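Local coordinates for protein type III restriction-modification enzyme EcoP15I Res subunit (PDB 4ZCF) that acts with its Mod partner as an ATP-dependent type III restriction enzyme, using a helicase-type motor and an endonuclease domain to cut DNA downstream of its recognition site, at residues 19-24 / 80-85; 271-276 / 534-539; 281-286 / 564-569. One frame throughout, in Å; residues are numbered along the deposited sequence.

Contact 1 (19-24 / 80-85)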
# COMPACT_ATOMS: atom_id res chain seq x y z
N ASP C 19 4.98 -36.11 16.74
CA ASP C 19 4.91 -37.51 16.30
C ASP C 19 3.49 -38.04 16.36
O ASP C 19 3.06 -38.73 15.43
CB ASP C 19 5.83 -38.38 17.18
CG ASP C 19 7.33 -38.09 17.09
OD1 ASP C 19 7.71 -37.11 16.41
OD2 ASP C 19 8.11 -38.81 17.74
N ALA C 20 2.74 -37.70 17.43
CA ALA C 20 1.37 -38.15 17.60
C ALA C 20 0.42 -37.69 16.47
O ALA C 20 -0.47 -38.45 16.10
CB ALA C 20 0.85 -37.76 18.97
N VAL C 21 0.66 -36.50 15.86
CA VAL C 21 -0.14 -36.00 14.71
C VAL C 21 0.42 -36.62 13.42
O VAL C 21 -0.36 -36.97 12.52
CB VAL C 21 -0.20 -34.44 14.62
CG1 VAL C 21 -1.10 -33.98 13.48
CG2 VAL C 21 -0.67 -33.82 15.93
N MET C 22 1.75 -36.76 13.33
CA MET C 22 2.41 -37.36 12.17
C MET C 22 2.05 -38.85 11.95
O MET C 22 1.90 -39.28 10.80
CB MET C 22 3.93 -37.16 12.21
CG MET C 22 4.40 -35.76 11.82
SD MET C 22 3.49 -34.95 10.46
CE MET C 22 4.03 -35.90 9.06
N ASN C 23 1.91 -39.63 13.07
CA ASN C 23 1.57 -41.06 13.04
C ASN C 23 0.16 -41.38 12.49
O ASN C 23 -0.07 -42.49 12.01
CB ASN C 23 1.80 -41.71 14.40
CG ASN C 23 3.23 -41.78 14.86
OD1 ASN C 23 4.15 -42.06 14.09
ND2 ASN C 23 3.44 -41.56 16.16
N VAL C 24 -0.77 -40.39 12.54
CA VAL C 24 -2.14 -40.44 12.00
C VAL C 24 -2.08 -40.54 10.47
O VAL C 24 -2.99 -41.09 9.85
CB VAL C 24 -2.94 -39.19 12.48
CG1 VAL C 24 -4.22 -38.96 11.67
CG2 VAL C 24 -3.26 -39.27 13.96
N ILE C 80 -8.52 -33.90 14.45
CA ILE C 80 -7.49 -34.52 15.28
C ILE C 80 -7.27 -33.61 16.51
O ILE C 80 -7.20 -32.38 16.37
CB ILE C 80 -6.20 -34.74 14.44
CG1 ILE C 80 -6.51 -35.59 13.18
CG2 ILE C 80 -5.07 -35.37 15.27
CD1 ILE C 80 -5.56 -35.41 12.02
N ASP C 81 -7.20 -34.20 17.72
CA ASP C 81 -7.02 -33.43 18.95
C ASP C 81 -5.72 -33.65 19.68
O ASP C 81 -5.27 -34.78 19.83
CB ASP C 81 -8.20 -33.61 19.91
CG ASP C 81 -9.51 -33.13 19.33
OD1 ASP C 81 -9.49 -32.13 18.57
OD2 ASP C 81 -10.55 -33.74 19.64
N VAL C 82 -5.13 -32.54 20.15
CA VAL C 82 -3.89 -32.48 20.92
C VAL C 82 -4.22 -31.69 22.18
O VAL C 82 -4.77 -30.59 22.09
CB VAL C 82 -2.71 -31.86 20.11
CG1 VAL C 82 -1.47 -31.70 20.97
CG2 VAL C 82 -2.39 -32.67 18.87
N SER C 83 -3.91 -32.26 23.35
CA SER C 83 -4.15 -31.63 24.63
C SER C 83 -2.82 -31.38 25.35
O SER C 83 -2.08 -32.31 25.67
CB SER C 83 -5.12 -32.44 25.48
OG SER C 83 -5.39 -31.75 26.69
N MET C 84 -2.50 -30.10 25.54
CA MET C 84 -1.28 -29.64 26.19
C MET C 84 -1.63 -28.55 27.14
O MET C 84 -2.35 -27.63 26.76
CB MET C 84 -0.27 -29.11 25.16
CG MET C 84 0.05 -30.08 24.07
SD MET C 84 1.76 -29.97 23.64
CE MET C 84 1.74 -30.79 22.21
N GLU C 85 -1.13 -28.64 28.38
CA GLU C 85 -1.41 -27.60 29.37
C GLU C 85 -0.67 -26.27 29.09
O GLU C 85 0.28 -26.24 28.29
CB GLU C 85 -1.15 -28.11 30.80
CG GLU C 85 -2.01 -27.47 31.88
CD GLU C 85 -3.44 -27.07 31.55
OE1 GLU C 85 -4.34 -27.95 31.58
OE2 GLU C 85 -3.67 -25.86 31.32
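Helix 12-22 packs on strand 79-84, Val21 and Ile80 having the nearest CA atoms, 7.5 Å apart. Two pairs of branched side chains bridge that spacing. Val21 and Val82 cross at about a right angle, and each uses its CG2 methyl, the two carbons lying 3.6 Å apart. In Val21 CG1 stands anti to the backbone N (chi1 -176°), which leaves CG2 beside that nitrogen as the branch that meets the strand. Three residues on, Val24 and Ile80 reach toward each other tip to tip, CG1 of Val24 lying 3.8 Å from CD1 of Ile80. Asp81, between the two strand residues that take part, points away and forms a salt bridge with Arg251. Ala20 also touches the neighbouring strand 263-267, so the helix, which meets strand 79-84 through Val21, lies across more than one strand of the parallel sheet. This is the first RecA-like sheet of the helicase motor, and strand 79-84 runs directly into the P-loop that holds AMP. With methyl groups alone meeting between the segments, all in the buried interior, the join is hydrophobic and depends on shape rather than on directed bonds.

Contact 2 (271-276 / 534-539). With AMP (adenosine monophosphate), chain H.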
# COMPACT_ATOMS: atom_id res chain seq x y z
N ASP C 271 1.01 -33.70 34.83
CA ASP C 271 2.29 -34.03 34.19
C ASP C 271 3.24 -32.82 34.11
O ASP C 271 4.43 -32.97 34.40
CB ASP C 271 2.06 -34.61 32.78
CG ASP C 271 1.05 -35.74 32.67
OD1 ASP C 271 1.03 -36.61 33.58
OD2 ASP C 271 0.32 -35.78 31.66
N ALA C 272 2.71 -31.62 33.75
CA ALA C 272 3.46 -30.37 33.62
C ALA C 272 4.15 -29.99 34.94
O ALA C 272 5.38 -29.88 34.95
CB ALA C 272 2.54 -29.24 33.16
N PHE C 273 3.37 -29.86 36.04
CA PHE C 273 3.84 -29.55 37.39
C PHE C 273 4.72 -30.67 37.99
O PHE C 273 5.73 -30.36 38.61
CB PHE C 273 2.65 -29.25 38.32
CG PHE C 273 2.05 -27.86 38.24
CD1 PHE C 273 2.77 -26.74 38.64
CD2 PHE C 273 0.73 -27.68 37.83
CE1 PHE C 273 2.20 -25.46 38.58
CE2 PHE C 273 0.17 -26.40 37.75
CZ PHE C 273 0.91 -25.30 38.14
N ASN C 274 4.33 -31.95 37.79
CA ASN C 274 5.04 -33.15 38.30
C ASN C 274 6.42 -33.37 37.70
O ASN C 274 7.37 -33.61 38.45
CB ASN C 274 4.19 -34.41 38.16
CG ASN C 274 3.19 -34.62 39.26
OD1 ASN C 274 2.64 -33.67 39.85
ND2 ASN C 274 2.93 -35.87 39.57
N ASP C 275 6.52 -33.33 36.35
CA ASP C 275 7.77 -33.48 35.62
C ASP C 275 8.59 -32.18 35.57
O ASP C 275 9.56 -32.08 34.82
CB ASP C 275 7.54 -34.08 34.24
CG ASP C 275 7.35 -35.58 34.29
OD1 ASP C 275 6.53 -36.05 35.12
OD2 ASP C 275 8.04 -36.29 33.52
N ASP C 276 8.20 -31.20 36.43
CA ASP C 276 8.82 -29.88 36.63
C ASP C 276 9.12 -29.11 35.32
O ASP C 276 10.14 -28.42 35.21
CB ASP C 276 10.06 -30.00 37.54
CG ASP C 276 9.85 -30.88 38.75
OD1 ASP C 276 8.99 -30.53 39.59
OD2 ASP C 276 10.52 -31.94 38.84
N ARG C 534 0.52 -17.23 33.25
CA ARG C 534 1.18 -16.04 32.72
C ARG C 534 2.66 -15.92 33.20
O ARG C 534 3.46 -15.19 32.61
CB ARG C 534 0.38 -14.76 33.05
CG ARG C 534 -1.14 -14.93 33.00
CD ARG C 534 -1.89 -13.62 32.94
NE ARG C 534 -3.25 -13.72 33.48
CZ ARG C 534 -4.32 -14.15 32.80
NH1 ARG C 534 -4.20 -14.53 31.54
NH2 ARG C 534 -5.51 -14.20 33.39
N GLY C 535 2.99 -16.67 34.27
CA GLY C 535 4.32 -16.71 34.86
C GLY C 535 4.80 -18.11 35.21
O GLY C 535 5.68 -18.26 36.05
N LEU C 536 4.25 -19.15 34.54
CA LEU C 536 4.57 -20.57 34.74
C LEU C 536 5.81 -21.06 33.98
O LEU C 536 6.43 -22.04 34.41
CB LEU C 536 3.39 -21.45 34.31
CG LEU C 536 2.32 -21.79 35.34
CD1 LEU C 536 1.42 -22.89 34.81
CD2 LEU C 536 2.93 -22.23 36.65
N ARG C 537 6.11 -20.44 32.83
CA ARG C 537 7.21 -20.82 31.96
C ARG C 537 8.58 -20.76 32.63
O ARG C 537 8.83 -19.91 33.48
CB ARG C 537 7.18 -20.01 30.66
CG ARG C 537 6.27 -20.61 29.57
CD ARG C 537 6.09 -19.67 28.38
NE ARG C 537 7.36 -19.15 27.86
CZ ARG C 537 7.47 -18.13 27.01
NH1 ARG C 537 6.38 -17.52 26.55
NH2 ARG C 537 8.67 -17.73 26.60
N LEU C 538 9.46 -21.70 32.24
CA LEU C 538 10.82 -21.80 32.77
C LEU C 538 11.68 -20.61 32.33
O LEU C 538 11.68 -20.26 31.15
CB LEU C 538 11.44 -23.17 32.44
CG LEU C 538 10.68 -24.40 32.97
CD1 LEU C 538 11.28 -25.68 32.46
CD2 LEU C 538 10.63 -24.43 34.50
N PRO C 539 12.35 -19.93 33.28
CA PRO C 539 13.10 -18.71 32.92
C PRO C 539 14.37 -18.92 32.09
O PRO C 539 14.91 -20.03 32.03
CB PRO C 539 13.39 -18.08 34.28
CG PRO C 539 13.46 -19.23 35.21
CD PRO C 539 12.42 -20.19 34.73
P AMP H . -0.85 -19.12 22.37
O1P AMP H . -2.20 -18.82 22.89
O2P AMP H . -0.69 -20.57 22.64
O3P AMP H . -1.00 -19.06 20.89
O5' AMP H . 0.30 -18.16 22.92
C5' AMP H . 1.43 -18.70 23.59
C4' AMP H . 2.67 -17.91 23.31
O4' AMP H . 3.81 -18.51 23.99
C3' AMP H . 3.00 -17.95 21.86
O3' AMP H . 2.41 -16.82 21.22
C2' AMP H . 4.47 -17.97 21.78
O2' AMP H . 4.99 -16.63 21.66
C1' AMP H . 4.94 -18.53 23.08
N9 AMP H . 5.51 -19.82 22.98
C8 AMP H . 4.81 -20.89 22.65
N7 AMP H . 5.62 -21.99 22.68
C5 AMP H . 6.94 -21.50 23.11
C6 AMP H . 8.23 -22.04 23.37
N6 AMP H . 8.49 -23.43 23.21
N1 AMP H . 9.22 -21.20 23.76
C2 AMP H . 9.02 -19.90 23.91
N3 AMP H . 7.84 -19.33 23.69
C4 AMP H . 6.77 -20.05 23.30
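NZ of Lys279 is gripped by two backbone carbonyls, O of Gly535 and O of Arg537, which flank Leu536, the residue that packs against Phe273. The loop is thereby tied to the chain just beyond helix 269-274. The Phe273 and Leu536 side chains cross at about a right angle: CD2 of Leu536 comes obliquely to the ring, 3.8 Å from CE1 of Phe273, and CD1 of the leucine lies 4.1 Å from CZ of the same ring. Farther along, CD1 of Leu538 rests 4.0 Å from the carbonyl O of Asp276, a looser contact near solvent. Arg537 turns to the nucleotide instead. Its chain bends at chi3 (50°) and brings one guanidinium face to N3 of AMP, which stands 3.3 Å above that plane, offset toward the rim, while NH1 makes a weak, long ion pair with Asp509. A leucine in its place would probably leave adenine N3 without this charged cover and Asp509 without that partner. The sequence Gly-Arg-Gly-Leu-Arg is consistent with motif VI of superfamily 2 helicases. The loop thus packs through Leu536 and meets the nucleotide through the next residue, consistent with a link between helix 269-274 and the nucleotide site.

Contact 3 (281-286 / 564-569)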
# COMPACT_ATOMS: atom_id res chain seq x y z
N ILE C 281 4.02 -23.09 42.50
CA ILE C 281 3.32 -21.89 42.99
C ILE C 281 3.53 -21.63 44.48
O ILE C 281 3.49 -22.57 45.28
CB ILE C 281 1.81 -21.87 42.60
CG1 ILE C 281 1.52 -22.49 41.20
CG2 ILE C 281 1.18 -20.46 42.77
CD1 ILE C 281 1.97 -21.67 39.94
N ASP C 282 3.71 -20.34 44.86
CA ASP C 282 3.84 -19.87 46.24
C ASP C 282 2.86 -18.72 46.48
O ASP C 282 3.18 -17.55 46.25
CB ASP C 282 5.30 -19.50 46.58
CG ASP C 282 6.21 -20.69 46.81
OD1 ASP C 282 5.72 -21.74 47.30
OD2 ASP C 282 7.42 -20.58 46.51
N ALA C 283 1.64 -19.09 46.91
CA ALA C 283 0.54 -18.16 47.15
C ALA C 283 0.62 -17.36 48.45
O ALA C 283 0.94 -17.91 49.50
CB ALA C 283 -0.78 -18.90 47.07
N TYR C 284 0.30 -16.04 48.35
CA TYR C 284 0.27 -15.06 49.44
C TYR C 284 -1.11 -14.44 49.56
O TYR C 284 -1.55 -13.76 48.63
CB TYR C 284 1.32 -13.96 49.23
CG TYR C 284 2.75 -14.43 49.28
CD1 TYR C 284 3.45 -14.45 50.48
CD2 TYR C 284 3.43 -14.81 48.12
CE1 TYR C 284 4.78 -14.87 50.54
CE2 TYR C 284 4.76 -15.23 48.17
CZ TYR C 284 5.43 -15.25 49.37
OH TYR C 284 6.75 -15.66 49.42
N ILE C 285 -1.79 -14.66 50.71
CA ILE C 285 -3.13 -14.12 50.99
C ILE C 285 -2.99 -12.90 51.93
O ILE C 285 -2.66 -13.07 53.11
CB ILE C 285 -4.08 -15.19 51.58
CG1 ILE C 285 -3.81 -16.66 51.09
CG2 ILE C 285 -5.54 -14.77 51.52
CD1 ILE C 285 -4.13 -17.06 49.64
N GLU C 286 -3.23 -11.68 51.41
CA GLU C 286 -3.10 -10.43 52.18
C GLU C 286 -4.41 -9.98 52.86
O GLU C 286 -5.39 -9.69 52.18
CB GLU C 286 -2.48 -9.32 51.30
CG GLU C 286 -2.51 -7.91 51.86
CD GLU C 286 -1.49 -7.57 52.93
OE1 GLU C 286 -0.27 -7.72 52.67
OE2 GLU C 286 -1.90 -7.06 54.00
N ASP C 564 -9.25 -19.74 49.69
CA ASP C 564 -9.22 -21.12 49.20
C ASP C 564 -8.23 -21.33 48.05
O ASP C 564 -8.09 -22.47 47.59
CB ASP C 564 -10.62 -21.56 48.79
N PHE C 565 -7.53 -20.25 47.60
CA PHE C 565 -6.57 -20.19 46.48
C PHE C 565 -5.71 -21.42 46.15
O PHE C 565 -5.74 -21.87 45.01
CB PHE C 565 -5.73 -18.89 46.50
CG PHE C 565 -5.03 -18.62 45.18
CD1 PHE C 565 -5.70 -17.98 44.14
CD2 PHE C 565 -3.72 -19.02 44.98
CE1 PHE C 565 -5.06 -17.76 42.91
CE2 PHE C 565 -3.08 -18.79 43.75
CZ PHE C 565 -3.76 -18.17 42.73
N VAL C 566 -4.92 -21.93 47.12
CA VAL C 566 -4.06 -23.10 46.89
C VAL C 566 -4.84 -24.43 46.84
O VAL C 566 -4.48 -25.33 46.10
CB VAL C 566 -2.73 -23.13 47.72
CG1 VAL C 566 -2.49 -21.81 48.44
CG2 VAL C 566 -2.67 -24.31 48.69
N ASP C 567 -5.94 -24.51 47.63
CA ASP C 567 -6.83 -25.67 47.71
C ASP C 567 -7.66 -25.76 46.44
O ASP C 567 -7.82 -26.85 45.89
CB ASP C 567 -7.75 -25.57 48.95
CG ASP C 567 -7.12 -24.92 50.18
OD1 ASP C 567 -6.84 -23.70 50.13
OD2 ASP C 567 -6.93 -25.64 51.19
N SER C 568 -8.18 -24.60 45.96
CA SER C 568 -8.99 -24.46 44.75
C SER C 568 -8.16 -24.64 43.47
O SER C 568 -8.69 -25.15 42.48
CB SER C 568 -9.70 -23.11 44.74
N LEU C 569 -6.86 -24.23 43.49
CA LEU C 569 -5.95 -24.39 42.35
C LEU C 569 -5.46 -25.82 42.25
O LEU C 569 -5.42 -26.37 41.14
CB LEU C 569 -4.78 -23.43 42.45
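Phe565 is the first residue of its segment to meet strand 280-285, and it does much of the touching. With CG anti to the backbone N (chi1 -164°), its ring reaches Ala283, whose CB comes to it obliquely and lies 3.6 Å from CD2 and 4.0 Å from CE2 of Phe565. The CB of Phe565 meets a second strand residue, CD1 of Ile285 at 4.0 Å, the two side chains passing at a slant. The phenylalanine ring also meets that of Tyr556 on the adjacent strand 553-558, their planes only about 10° apart, and touches Val532 of helix 528-532. Val566 adds its CG1, again 3.6 Å from CB of Ala283, so that this one methyl meets both the ring and the valine branch. Beyond Val566 the chain continues as helix.

The N-to-C directions of the short segments 281-285 and 565-569 make an angle of 139°, and their axes are 9.6 Å apart at closest. Helix 565-576 joins strand 553-558 to strand 591-593 in a beta-alpha-beta crossover of the second RecA-like sheet, and strand 280-285 is the one between them. The small side chain of Ala283 is consistent with the close approach, its CA and that of Val566 being the nearest across the pair. Contacts between the two segments are entirely apolar, which implies that on this side the helix is held to the strand by apolar contacts rather than by directed bonds.

How the contacts relate
Contact 1 closes before the others open, and it belongs to the first parallel RecA-like sheet, whereas contact 3 lies on the second, their centres 33 Å apart. Contact 2 stands between, about 20 Å from contact 1 and 17 Å from contact 3, centre to centre. Helix 269-274 follows the edge strand 263-267 of the first sheet and leads into strand 280-285 of the second, so contacts 2 and 3 interleave along the chain. They also touch: CD2 of Leu536 is 3.5 Å from CD1 of Ile281. Leu536, Phe273 and Ile281 thus form one apolar cluster where the chain enters the second sheet, while both domains contribute residues to the AMP pocket, as expected for an ATP-driven motor.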